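Local coordinates for topoisomerase I-like protein (Leishmania donovani, PDB 2B9S) that probably relaxes supercoiled DNA by nicking and resealing one strand as the large subunit of a heterodimeric type IB topoisomerase, at residues D[179-184]-D[196-201]; D[186-191]-D[204-209]; D[172-177]-D[220-225]. All coordinates share one frame; numbering follows the deposited sequence.

Contact 1: residues D[179-184]-D[196-201]; sequences VQPEDI and VPPAGH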
# COMPACT_ATOMS: atom_id res chain seq x y z
N VAL D 179 -13.24 -16.29 2.11
CA VAL D 179 -13.89 -15.58 3.21
C VAL D 179 -15.39 -15.92 3.28
O VAL D 179 -16.13 -15.73 2.30
CB VAL D 179 -13.68 -14.06 3.08
CG1 VAL D 179 -14.22 -13.31 4.31
CG2 VAL D 179 -12.20 -13.74 2.84
N GLN D 180 -15.84 -16.43 4.42
CA GLN D 180 -17.27 -16.68 4.69
C GLN D 180 -17.93 -15.50 5.44
O GLN D 180 -17.23 -14.70 6.07
CB GLN D 180 -17.45 -17.99 5.48
CG GLN D 180 -17.03 -19.30 4.73
CD GLN D 180 -17.79 -19.57 3.40
OE1 GLN D 180 -17.28 -20.28 2.53
NE2 GLN D 180 -18.98 -19.02 3.25
N PRO D 181 -19.27 -15.38 5.35
CA PRO D 181 -19.95 -14.40 6.20
C PRO D 181 -19.55 -14.47 7.69
O PRO D 181 -19.44 -13.44 8.34
CB PRO D 181 -21.42 -14.75 6.01
CG PRO D 181 -21.50 -15.39 4.67
CD PRO D 181 -20.22 -16.11 4.47
N GLU D 182 -19.28 -15.68 8.19
CA GLU D 182 -18.88 -15.90 9.58
C GLU D 182 -17.52 -15.31 9.93
O GLU D 182 -17.16 -15.22 11.11
CB GLU D 182 -18.89 -17.41 9.91
CG GLU D 182 -20.30 -18.03 10.11
CD GLU D 182 -21.13 -18.20 8.81
OE1 GLU D 182 -20.58 -18.23 7.68
OE2 GLU D 182 -22.35 -18.34 8.90
N ASP D 183 -16.76 -14.93 8.91
CA ASP D 183 -15.43 -14.32 9.08
C ASP D 183 -15.51 -12.80 9.19
O ASP D 183 -14.59 -12.16 9.71
CB ASP D 183 -14.53 -14.72 7.90
CG ASP D 183 -14.31 -16.23 7.79
OD1 ASP D 183 -14.11 -16.87 8.84
OD2 ASP D 183 -14.33 -16.78 6.67
N ILE D 184 -16.62 -12.23 8.71
CA ILE D 184 -16.79 -10.78 8.51
C ILE D 184 -17.56 -10.09 9.63
O ILE D 184 -18.67 -10.50 10.00
CB ILE D 184 -17.43 -10.49 7.13
CG1 ILE D 184 -16.51 -11.00 6.02
CG2 ILE D 184 -17.70 -8.98 6.93
CD1 ILE D 184 -17.18 -11.22 4.68
N VAL D 196 -28.15 -8.07 5.05
CA VAL D 196 -28.59 -9.46 5.29
C VAL D 196 -27.46 -10.40 4.87
O VAL D 196 -26.94 -10.27 3.77
CB VAL D 196 -29.91 -9.80 4.49
CG1 VAL D 196 -30.47 -11.16 4.93
CG2 VAL D 196 -30.96 -8.71 4.66
N PRO D 197 -27.04 -11.32 5.77
CA PRO D 197 -26.08 -12.32 5.30
C PRO D 197 -26.72 -13.28 4.28
O PRO D 197 -27.96 -13.47 4.29
CB PRO D 197 -25.68 -13.07 6.59
CG PRO D 197 -26.78 -12.83 7.55
CD PRO D 197 -27.33 -11.46 7.22
N PRO D 198 -25.89 -13.88 3.39
CA PRO D 198 -26.38 -14.94 2.50
C PRO D 198 -27.18 -16.00 3.24
O PRO D 198 -26.90 -16.30 4.41
CB PRO D 198 -25.08 -15.56 1.95
CG PRO D 198 -24.15 -14.41 1.90
CD PRO D 198 -24.47 -13.59 3.14
N ALA D 199 -28.19 -16.54 2.56
CA ALA D 199 -29.12 -17.50 3.13
C ALA D 199 -28.35 -18.65 3.79
O ALA D 199 -27.48 -19.28 3.16
CB ALA D 199 -30.07 -18.00 2.04
N GLY D 200 -28.63 -18.88 5.07
CA GLY D 200 -28.01 -19.98 5.80
C GLY D 200 -26.73 -19.61 6.52
O GLY D 200 -26.17 -20.43 7.26
N HIS D 201 -26.25 -18.38 6.32
CA HIS D 201 -25.02 -17.93 6.98
C HIS D 201 -25.34 -16.77 7.92
O HIS D 201 -26.43 -16.20 7.85
CB HIS D 201 -23.96 -17.56 5.95
CG HIS D 201 -23.46 -18.73 5.15
ND1 HIS D 201 -22.40 -19.50 5.55
CD2 HIS D 201 -23.89 -19.25 3.98
CE1 HIS D 201 -22.19 -20.46 4.66
NE2 HIS D 201 -23.09 -20.34 3.70

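Contact 2: residues D[186-191]-D[204-209]; sequences INIGET and AAVQHD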
# COMPACT_ATOMS: atom_id res chain seq x y z
N ILE D 186 -19.34 -6.65 10.65
CA ILE D 186 -20.00 -5.49 10.05
C ILE D 186 -19.96 -4.33 11.04
O ILE D 186 -20.28 -4.48 12.23
CB ILE D 186 -21.46 -5.85 9.63
CG1 ILE D 186 -21.45 -6.86 8.47
CG2 ILE D 186 -22.25 -4.59 9.30
CD1 ILE D 186 -21.21 -6.29 7.06
N ASN D 187 -19.50 -3.17 10.56
CA ASN D 187 -19.56 -1.94 11.34
C ASN D 187 -20.56 -1.00 10.68
O ASN D 187 -20.38 -0.62 9.52
CB ASN D 187 -18.20 -1.25 11.45
CG ASN D 187 -18.19 -0.14 12.49
OD1 ASN D 187 -18.48 -0.38 13.65
ND2 ASN D 187 -17.84 1.06 12.08
N ILE D 188 -21.59 -0.64 11.44
CA ILE D 188 -22.73 0.13 10.94
C ILE D 188 -23.40 0.96 12.07
O ILE D 188 -23.11 0.74 13.25
CB ILE D 188 -23.74 -0.84 10.25
CG1 ILE D 188 -24.59 -0.12 9.20
CG2 ILE D 188 -24.49 -1.70 11.29
CD1 ILE D 188 -25.33 -1.02 8.28
N GLY D 189 -24.28 1.90 11.71
CA GLY D 189 -25.02 2.68 12.72
C GLY D 189 -26.05 1.87 13.48
O GLY D 189 -26.68 0.99 12.92
N GLU D 190 -26.21 2.17 14.77
CA GLU D 190 -27.21 1.52 15.64
C GLU D 190 -28.64 1.47 15.06
O GLU D 190 -29.38 0.54 15.32
CB GLU D 190 -27.32 2.23 17.01
CG GLU D 190 -26.05 2.70 17.65
CD GLU D 190 -25.58 4.02 17.09
OE1 GLU D 190 -26.01 5.10 17.58
OE2 GLU D 190 -24.76 3.97 16.16
N THR D 191 -29.02 2.50 14.31
CA THR D 191 -30.39 2.63 13.83
C THR D 191 -30.51 2.25 12.36
O THR D 191 -31.61 2.33 11.80
CB THR D 191 -30.95 4.09 14.02
OG1 THR D 191 -30.26 5.01 13.16
CG2 THR D 191 -30.82 4.56 15.46
N ALA D 204 -19.91 -12.52 11.56
CA ALA D 204 -19.14 -12.79 12.78
C ALA D 204 -19.74 -12.02 13.95
O ALA D 204 -19.88 -12.53 15.05
CB ALA D 204 -17.67 -12.38 12.61
N ALA D 205 -20.11 -10.77 13.66
CA ALA D 205 -20.51 -9.79 14.64
C ALA D 205 -21.03 -8.57 13.90
O ALA D 205 -20.65 -8.33 12.74
CB ALA D 205 -19.33 -9.42 15.57
N VAL D 206 -21.92 -7.82 14.55
CA VAL D 206 -22.40 -6.53 14.04
C VAL D 206 -22.12 -5.56 15.18
O VAL D 206 -22.50 -5.80 16.31
CB VAL D 206 -23.91 -6.57 13.64
CG1 VAL D 206 -24.39 -5.22 13.14
CG2 VAL D 206 -24.17 -7.63 12.57
N GLN D 207 -21.37 -4.51 14.88
CA GLN D 207 -21.01 -3.52 15.87
C GLN D 207 -21.35 -2.13 15.32
O GLN D 207 -21.73 -1.96 14.14
CB GLN D 207 -19.52 -3.63 16.23
CG GLN D 207 -18.57 -3.42 15.03
CD GLN D 207 -17.13 -3.35 15.44
OE1 GLN D 207 -16.59 -4.31 15.99
NE2 GLN D 207 -16.48 -2.21 15.17
N HIS D 208 -21.21 -1.14 16.20
CA HIS D 208 -21.65 0.22 15.94
C HIS D 208 -20.61 1.16 16.50
O HIS D 208 -20.92 1.98 17.38
CB HIS D 208 -23.02 0.48 16.60
CG HIS D 208 -24.02 -0.61 16.36
ND1 HIS D 208 -24.55 -0.86 15.11
CD2 HIS D 208 -24.53 -1.56 17.18
CE1 HIS D 208 -25.36 -1.90 15.18
NE2 HIS D 208 -25.37 -2.33 16.43
N ASP D 209 -19.39 1.05 15.97
CA ASP D 209 -18.24 1.82 16.48
C ASP D 209 -18.08 3.13 15.70
O ASP D 209 -17.67 3.13 14.53
CB ASP D 209 -16.95 0.95 16.46
CG ASP D 209 -15.76 1.60 17.18
OD1 ASP D 209 -15.87 2.74 17.70
OD2 ASP D 209 -14.67 0.97 17.23

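Contact 3: residues D[172-177]-D[220-225]; sequences MGKLKV and DSVAGN. With nucleotides of chain C.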
# COMPACT_ATOMS: atom_id res chain seq x y z
N MET D 172 4.98 -16.96 0.02
CA MET D 172 4.44 -16.92 -1.33
C MET D 172 3.95 -18.35 -1.71
O MET D 172 4.60 -19.34 -1.35
CB MET D 172 5.46 -16.38 -2.34
CG MET D 172 6.70 -17.27 -2.49
SD MET D 172 7.66 -16.86 -3.95
CE MET D 172 8.21 -15.19 -3.54
N GLY D 173 2.80 -18.44 -2.38
CA GLY D 173 2.21 -19.72 -2.78
C GLY D 173 1.20 -20.28 -1.80
O GLY D 173 0.40 -21.13 -2.16
N LYS D 174 1.26 -19.84 -0.54
CA LYS D 174 0.31 -20.28 0.46
C LYS D 174 -1.14 -19.90 0.10
O LYS D 174 -1.40 -18.84 -0.49
CB LYS D 174 0.69 -19.70 1.82
CG LYS D 174 -0.18 -20.19 3.00
CD LYS D 174 0.26 -19.45 4.22
CE LYS D 174 0.04 -20.26 5.47
NZ LYS D 174 -1.25 -19.96 6.09
N LEU D 175 -2.08 -20.80 0.44
CA LEU D 175 -3.49 -20.54 0.15
C LEU D 175 -4.11 -19.46 1.04
O LEU D 175 -4.09 -19.54 2.28
CB LEU D 175 -4.33 -21.83 0.17
CG LEU D 175 -5.85 -21.80 -0.11
CD1 LEU D 175 -6.17 -21.31 -1.50
CD2 LEU D 175 -6.52 -23.17 0.15
N LYS D 176 -4.65 -18.44 0.37
CA LYS D 176 -5.53 -17.47 0.97
C LYS D 176 -6.95 -18.03 0.79
O LYS D 176 -7.47 -18.06 -0.33
CB LYS D 176 -5.37 -16.13 0.25
CG LYS D 176 -5.83 -14.92 1.04
CD LYS D 176 -6.54 -13.87 0.16
CE LYS D 176 -5.73 -13.41 -1.00
NZ LYS D 176 -6.21 -12.12 -1.57
N VAL D 177 -7.56 -18.51 1.88
CA VAL D 177 -8.85 -19.20 1.77
C VAL D 177 -10.04 -18.26 1.54
O VAL D 177 -9.95 -17.03 1.75
CB VAL D 177 -9.12 -20.20 2.93
CG1 VAL D 177 -7.94 -21.16 3.12
CG2 VAL D 177 -9.48 -19.46 4.26
N ASP D 220 -7.46 -12.19 7.48
CA ASP D 220 -6.93 -12.92 6.32
C ASP D 220 -6.15 -14.18 6.74
O ASP D 220 -5.42 -14.15 7.72
CB ASP D 220 -6.08 -11.95 5.48
CG ASP D 220 -5.00 -12.64 4.67
OD1 ASP D 220 -5.28 -12.95 3.50
OD2 ASP D 220 -3.88 -12.83 5.21
N SER D 221 -6.33 -15.29 6.02
CA SER D 221 -5.80 -16.59 6.44
C SER D 221 -4.29 -16.80 6.26
O SER D 221 -3.71 -17.67 6.91
CB SER D 221 -6.55 -17.73 5.77
OG SER D 221 -6.30 -17.73 4.38
N VAL D 222 -3.66 -16.04 5.37
CA VAL D 222 -2.22 -16.19 5.12
C VAL D 222 -1.37 -15.94 6.39
O VAL D 222 -0.56 -16.77 6.76
CB VAL D 222 -1.75 -15.32 3.93
CG1 VAL D 222 -0.24 -15.38 3.76
CG2 VAL D 222 -2.44 -15.73 2.63
N ALA D 223 -1.60 -14.80 7.05
CA ALA D 223 -0.83 -14.36 8.22
C ALA D 223 -1.72 -13.74 9.33
O ALA D 223 -1.21 -13.22 10.33
CB ALA D 223 0.26 -13.35 7.78
N GLY D 224 -3.05 -13.82 9.18
CA GLY D 224 -3.98 -13.25 10.17
C GLY D 224 -4.13 -11.73 10.09
O GLY D 224 -4.60 -11.10 11.03
N ASN D 225 -3.72 -11.14 8.96
CA ASN D 225 -3.80 -9.71 8.73
C ASN D 225 -5.24 -9.23 8.59
O ASN D 225 -6.04 -9.80 7.82
CB ASN D 225 -3.02 -9.34 7.46
CG ASN D 225 -1.51 -9.32 7.66
OD1 ASN D 225 -1.03 -9.19 8.79
ND2 ASN D 225 -0.77 -9.45 6.58
P DA C 13 -3.09 -9.92 -0.60
OP1 DA C 13 -3.46 -11.05 -1.48
OP2 DA C 13 -3.54 -9.90 0.78
O5' DA C 13 -1.49 -9.74 -0.60
C5' DA C 13 -0.75 -9.52 -1.80
C4' DA C 13 0.30 -8.47 -1.53
O4' DA C 13 -0.26 -7.14 -1.57
C3' DA C 13 0.99 -8.57 -0.17
O3' DA C 13 2.35 -8.50 -0.47
C2' DA C 13 0.41 -7.40 0.66
C1' DA C 13 0.15 -6.37 -0.44
N9 DA C 13 -0.92 -5.43 -0.14
C8 DA C 13 -2.22 -5.78 0.15
N7 DA C 13 -2.99 -4.76 0.40
C5 DA C 13 -2.16 -3.66 0.21
C6 DA C 13 -2.39 -2.26 0.33
N6 DA C 13 -3.59 -1.75 0.61
N1 DA C 13 -1.36 -1.42 0.13
C2 DA C 13 -0.15 -1.94 -0.19
N3 DA C 13 0.19 -3.23 -0.32
C4 DA C 13 -0.86 -4.05 -0.10
O HOH W 1 -8.73 -15.64 3.88

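Contact 1: residues D[179-184]-D[196-201]
His201 and Glu182 carry the polar part of this contact. His201 ND1 donates to Glu182 OE1 at 3.1 Å, with an N-H...O angle of 154°. The oxygen is met on its syn side, slightly out of the carboxylate plane, and it lies at the ring edge, near the ring plane. The carboxylate and the imidazole are turned 56° against each other. Glu182 bends at its second torsion (chi2 73°), which swings the carboxylate across to the histidine. The other carboxylate oxygen, OE2, accepts from the backbone N of Lys202, just past the segment. One carboxylate thus holds the histidine ring with one oxygen and the chain after it with the other.

Pro181 supplies the apolar part. Pro181 CG sits 3.5 Å from His201 CB. Pro181 CG also meets Pro198 CD at 3.8 Å. Gln180 NE2 comes obliquely to the ring beside ND1, 3.8 Å from His201 CE1. The Gln180 amide is nearly parallel to the His201 ring.

Each partner is set by a local turn. These two turns flank strand 185-187 in the DNA-binding part of a type IB topoisomerase. One precedes the strand and the other lies in the loop leading to strand 205-207. Residues 181-183 form a short 3-10 segment, with Asp183 N bonded to Gln180 O. The Asp183 side chain ties the turn together: Gln180 N donates to Asp183 OD2 at 2.7 Å. Across the contact, Pro198 to His201 form a type II beta turn, closed by His201 N to Pro198 O at 2.9 Å. Gly200 takes the positive-phi place in it. Further in, Pro181 and Ile184 rest on Phe32, and Ile184 also packs on Ala216 and Trp218 of strand 216-219.

Contact 2: residues D[186-191]-D[204-209]
Ile186 and Asn187 pair in parallel with Val206 and Gln207, through Ile186 N to Ala205 O, Gln207 N to Ile186 O and Ile188 N to Gln207 O. This joins edge strand 205-207 to strand 185-187 in a mixed sheet.

The Asn187 amide extends the pairing past the strand ends. Its CG is anti to the backbone N (chi1 -168°), and the amide reaches Asp209. Asp209 N meets Asn187 OD1 on a lone pair, in the carbonyl plane, at 2.9 Å. Gln207 NE2 reaches the same Asn187 OD1 at 3.1 Å from above that plane, the two amides standing 81° apart. Asn187 ND2 donates to Asp209 O at 3.2 Å and also to Trp214 O.

His208 ND1 donates to Ile188 O at 2.8 Å, from above the carbonyl plane. Glu190 CA lies over one ring face, 3.9 Å from the His208 ring centroid, a CH-pi contact. Ile188 CG2 touches Val206 CG1 at 4.0 Å.

Bonds on both its oxygen and its nitrogen fix the flip of the Asn187 amide. The bond to Ile188 O implies that His208 carries a proton on ND1.

Contact 3: residues D[172-177]-D[220-225]
Lys176 runs past Val222 and Asp220 to the DNA. Lys176 CB meets Val222 CG2 at 3.8 Å. Lys176 CG touches the same methyl and also lies 3.2 Å from Asp220 OD1. CD passes that oxygen at a longer distance. CG is anti to the backbone N (chi1 -159°), and bends at chi2 and chi3 follow, which turns the tip away from the loop. CE then nears the phosphate of DA13 of chain C. At the end, Lys176 NZ donates to OP1 of DA13 at 3.0 Å. Glu158 forms a salt bridge with the same NZ.

Beside this chain, the backbone is fastened by Ser221. Val177 N donates to Ser221 OG at 2.9 Å, with an N-H...O angle of 166°. Val177 CG2 packs against Ser221 CB at 3.7 Å. A water bridges the next pair of backbone groups: it donates to Val177 O and accepts from Ser221 N. Lys174 lies along Val222 in the opposite direction, and Lys174 NZ makes a weak bond of 3.3 Å to Val222 O.

The contact joins strand 175-176 to the hairpin loop between strands 216-219 and 226-229. Leu175, pointing away from that loop, packs on helices 54-64 and 75-89.

The Lys176 amine has two anionic partners, the phosphate of DA13 and the carboxylate of Glu158. Both would be expected to favour its charged form. Asp220 OD1, 5.2 Å from Lys176 NZ, is not in contact with it and makes a long, weak ion pair with Lys227; it would add at most a weaker favourable charge. The bond from the contact to DA13 goes to a phosphate oxygen, consistent with holding the DNA backbone.

Overall arrangement
All three contacts lie in the DNA-binding fragment. Contacts 1 and 2 interleave along the chain, and both are nested inside the loop closed by contact 3. Contact 1 is a surface meeting of two turns; contacts 2 and 3 are partly buried. Contact 2 pairs two strands by regular backbone bonds, whereas contact 1 relies on side chains and contact 3 on a serine, a water and lysines. Contacts 1 and 2 touch directly, with a probable hydrogen bond from Ala204 N to Ile184 O. Contact 3 adjoins contact 1 in sequence only, about 19 Å away between centres. Among the three, contact 3 makes the direct phosphate bond.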